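Local coordinates for protein endoglucanase (Clostridium thermocellum, PDB 2E4T) that probably hydrolyses internal beta-1,4-glucosidic links in cellulose and xyloglucan, as the family 44 glycoside hydrolase module of a larger multidomain cellulase, at residues A[40-45]-A[390-395]. Numbering follows the deposited sequence.
Sequences AKRFGG and TFWGDA. With ZN (zinc ion), chain B.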
ATOM      1  N   ALA A  40      -6.819   3.067   5.502  1.00  4.90           N
ATOM      2  CA  ALA A  40      -7.208   2.903   4.103  1.00  4.90           C
ATOM      3  C   ALA A  40      -7.533   1.400   3.933  1.00  4.74           C
ATOM      4  O   ALA A  40      -6.960   0.541   4.589  1.00  4.99           O
ATOM      5  CB  ALA A  40      -6.085   3.318   3.123  1.00  5.73           C
ATOM      6  N   LYS A  41      -8.496   1.154   3.016  1.00  4.85           N
ATOM      7  CA  LYS A  41      -8.827  -0.206   2.612  1.00  4.66           C
ATOM      8  C   LYS A  41      -8.773  -0.285   1.095  1.00  4.64           C
ATOM      9  O   LYS A  41      -9.410   0.521   0.405  1.00  5.54           O
ATOM     10  CB  LYS A  41     -10.230  -0.612   3.101  1.00  5.22           C
ATOM     11  CG  LYS A  41     -10.291  -0.965   4.567  1.00  5.36           C
ATOM     12  CD  LYS A  41      -9.385  -2.130   5.000  1.00  5.44           C
ATOM     13  CE  LYS A  41      -9.558  -3.423   4.234  1.00  5.44           C
ATOM     14  NZ  LYS A  41     -10.914  -4.046   4.429  1.00  5.73           N
ATOM     15  N   ARG A  42      -8.039  -1.288   0.595  1.00  4.72           N
ATOM     16  CA  ARG A  42      -7.957  -1.560  -0.841  1.00  4.73           C
ATOM     17  C   ARG A  42      -8.685  -2.857  -1.167  1.00  4.61           C
ATOM     18  O   ARG A  42      -8.426  -3.890  -0.547  1.00  4.87           O
ATOM     19  CB  ARG A  42      -6.484  -1.701  -1.261  1.00  5.03           C
ATOM     20  CG  ARG A  42      -6.316  -2.203  -2.706  1.00  5.04           C
ATOM     21  CD  ARG A  42      -4.862  -2.124  -3.093  1.00  5.07           C
ATOM     22  NE  ARG A  42      -4.544  -2.600  -4.431  1.00  5.38           N
ATOM     23  CZ  ARG A  42      -4.039  -3.788  -4.733  1.00  5.37           C
ATOM     24  NH1 ARG A  42      -3.966  -4.762  -3.843  1.00  6.49           N
ATOM     25  NH2 ARG A  42      -3.582  -3.938  -5.998  1.00  7.61           N
ATOM     26  N   PHE A  43      -9.590  -2.736  -2.176  1.00  4.66           N
ATOM     27  CA  PHE A  43     -10.209  -3.883  -2.834  1.00  4.73           C
ATOM     28  C   PHE A  43      -9.382  -4.140  -4.088  1.00  4.72           C
ATOM     29  O   PHE A  43      -9.478  -3.357  -5.046  1.00  5.48           O
ATOM     30  CB  PHE A  43     -11.662  -3.522  -3.183  1.00  5.40           C
ATOM     31  CG  PHE A  43     -12.372  -4.548  -4.022  1.00  5.53           C
ATOM     32  CD1 PHE A  43     -12.840  -5.749  -3.444  1.00  5.88           C
ATOM     33  CD2 PHE A  43     -12.622  -4.321  -5.374  1.00  5.76           C
ATOM     34  CE1 PHE A  43     -13.511  -6.703  -4.211  1.00  7.04           C
ATOM     35  CE2 PHE A  43     -13.356  -5.273  -6.144  1.00  6.73           C
ATOM     36  CZ  PHE A  43     -13.779  -6.434  -5.545  1.00  6.96           C
ATOM     37  N   GLY A  44      -8.480  -5.125  -4.027  1.00  5.03           N
ATOM     38  CA  GLY A  44      -7.530  -5.298  -5.103  1.00  5.85           C
ATOM     39  C   GLY A  44      -6.940  -6.684  -5.055  1.00  5.39           C
ATOM     40  O   GLY A  44      -7.367  -7.555  -4.294  1.00  6.43           O
ATOM     41  N   GLY A  45      -5.906  -6.899  -5.888  1.00  6.46           N
ATOM     42  CA  GLY A  45      -5.284  -8.185  -5.999  1.00  6.53           C
ATOM     43  C   GLY A  45      -5.929  -9.061  -7.078  1.00  5.48           C
ATOM     44  O   GLY A  45      -6.828  -8.624  -7.814  1.00  5.63           O
ATOM     45  N   THR A 390      -1.030  -0.136   1.674  1.00  4.88           N
ATOM     46  CA  THR A 390      -1.940  -1.174   2.143  1.00  4.33           C
ATOM     47  C   THR A 390      -1.191  -2.512   2.234  1.00  4.59           C
ATOM     48  O   THR A 390      -0.800  -3.090   1.209  1.00  5.02           O
ATOM     49  CB  THR A 390      -3.238  -1.256   1.237  1.00  4.75           C
ATOM     50  OG1 THR A 390      -2.896  -1.155  -0.138  1.00  5.20           O
ATOM     51  CG2 THR A 390      -4.184  -0.124   1.538  1.00  5.13           C
ATOM     52  N   PHE A 391      -1.003  -2.973   3.474  1.00  4.85           N
ATOM     53  CA  PHE A 391      -0.370  -4.265   3.734  1.00  4.87           C
ATOM     54  C   PHE A 391      -1.201  -5.388   3.103  1.00  4.61           C
ATOM     55  O   PHE A 391      -2.454  -5.333   3.115  1.00  5.06           O
ATOM     56  CB  PHE A 391      -0.328  -4.449   5.262  1.00  5.19           C
ATOM     57  CG  PHE A 391       0.128  -5.818   5.719  1.00  5.11           C
ATOM     58  CD1 PHE A 391       1.451  -6.237   5.582  1.00  5.66           C
ATOM     59  CD2 PHE A 391      -0.790  -6.696   6.299  1.00  5.55           C
ATOM     60  CE1 PHE A 391       1.837  -7.504   5.988  1.00  5.90           C
ATOM     61  CE2 PHE A 391      -0.404  -7.951   6.724  1.00  6.00           C
ATOM     62  CZ  PHE A 391       0.897  -8.352   6.563  1.00  6.00           C
ATOM     63  N   TRP A 392      -0.542  -6.429   2.584  1.00  5.15           N
ATOM     64  CA  TRP A 392      -1.211  -7.619   2.105  1.00  5.26           C
ATOM     65  C   TRP A 392      -0.877  -8.785   3.035  1.00  5.15           C
ATOM     66  O   TRP A 392       0.296  -9.156   3.144  1.00  6.13           O
ATOM     67  CB  TRP A 392      -0.828  -7.963   0.655  1.00  5.99           C
ATOM     68  CG  TRP A 392      -1.632  -9.138   0.141  1.00  6.48           C
ATOM     69  CD1 TRP A 392      -1.445 -10.461   0.412  1.00  7.55           C
ATOM     70  CD2 TRP A 392      -2.833  -9.077  -0.674  1.00  6.32           C
ATOM     71  NE1 TRP A 392      -2.448 -11.242  -0.170  1.00  8.40           N
ATOM     72  CE2 TRP A 392      -3.309 -10.406  -0.831  1.00  7.37           C
ATOM     73  CE3 TRP A 392      -3.542  -8.039  -1.271  1.00  6.46           C
ATOM     74  CZ2 TRP A 392      -4.492 -10.690  -1.553  1.00  8.25           C
ATOM     75  CZ3 TRP A 392      -4.722  -8.339  -1.993  1.00  7.01           C
ATOM     76  CH2 TRP A 392      -5.166  -9.653  -2.138  1.00  7.60           C
ATOM     77  N   GLY A 393      -1.913  -9.297   3.696  1.00  5.48           N
ATOM     78  CA  GLY A 393      -1.747 -10.401   4.627  1.00  6.03           C
ATOM     79  C   GLY A 393      -2.892 -10.408   5.602  1.00  5.31           C
ATOM     80  O   GLY A 393      -3.612  -9.423   5.763  1.00  6.17           O
ATOM     81  N   ASP A 394      -3.070 -11.545   6.283  1.00  6.46           N
ATOM     82  CA  ASP A 394      -4.271 -11.759   7.087  1.00  6.18           C
ATOM     83  C   ASP A 394      -4.081 -11.422   8.577  1.00  5.65           C
ATOM     84  O   ASP A 394      -3.010 -10.979   9.030  1.00  5.79           O
ATOM     85  CB  ASP A 394      -4.841 -13.159   6.848  1.00  7.86           C
ATOM     86  CG  ASP A 394      -4.036 -14.247   7.454  1.00  9.34           C
ATOM     87  OD1 ASP A 394      -3.241 -13.984   8.406  1.00  8.62           O
ATOM     88  OD2 ASP A 394      -4.227 -15.420   7.007  1.00 14.13           O
ATOM     89  N   ALA A 395      -5.159 -11.655   9.336  1.00  6.16           N
ATOM     90  CA  ALA A 395      -5.237 -11.253  10.724  1.00  5.61           C
ATOM     91  C   ALA A 395      -4.371 -12.101  11.645  1.00  5.61           C
ATOM     92  O   ALA A 395      -4.265 -11.821  12.856  1.00  6.21           O
ATOM     93  CB  ALA A 395      -6.696 -11.275  11.175  1.00  6.92           C
TER
HETATM   94 ZN    ZN B 700      -4.612 -10.445  14.244  0.88  4.99          ZN
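Arg42 and Thr390 meet inside the TIM-like barrel of the family 44 catalytic module, where strands 40-43 and 388-391 approach each other across strand 26-30. No hydrogen bond links the two segments; backbone bonds from Ala40 and Arg42 to Ser30 of the intervening strand show why, and the Arg42 and Thr390 CA atoms remain 6.7 Å apart.

The contact at the strands is van der Waals. Thr390 CG2 lies 4.0 Å from Arg42 CB and also touches Ala40 CB, while Thr390 OG1 reaches the arginine chain at CD, 3.7 Å away. That hydroxyl is hydrogen-bonded to Thr358 O on strand 354-360, and its approach to the arginine CD is a van der Waals contact.

Arg42 runs extended from CG to NE, with CG anti to the backbone N (chi1 171°), which carries its guanidinium inward and toward the C-terminal ends of the strands. There NH1 forms a salt bridge with Glu359 and a hydrogen bond with Asn31, and NH2 bonds Asn185, a set of partners that should hold the group's rotation. One guanidinium face is covered by Gly44 CA, 3.7 Å above the plane.

Past the strand ends, the indole of Trp392 comes up to the guanidinium edge with the planes 77° apart, which rules out a parallel stack. At the far end of the same loop, away from the contact itself, Ala395 O binds the zinc ion at 2.0 Å, together with Asp35 and Glu401. Back at the indole, Gly45 CA approaches obliquely, whereas Gly44 O lies in the ring plane at its edge, 3.6 Å from Trp392 CZ3.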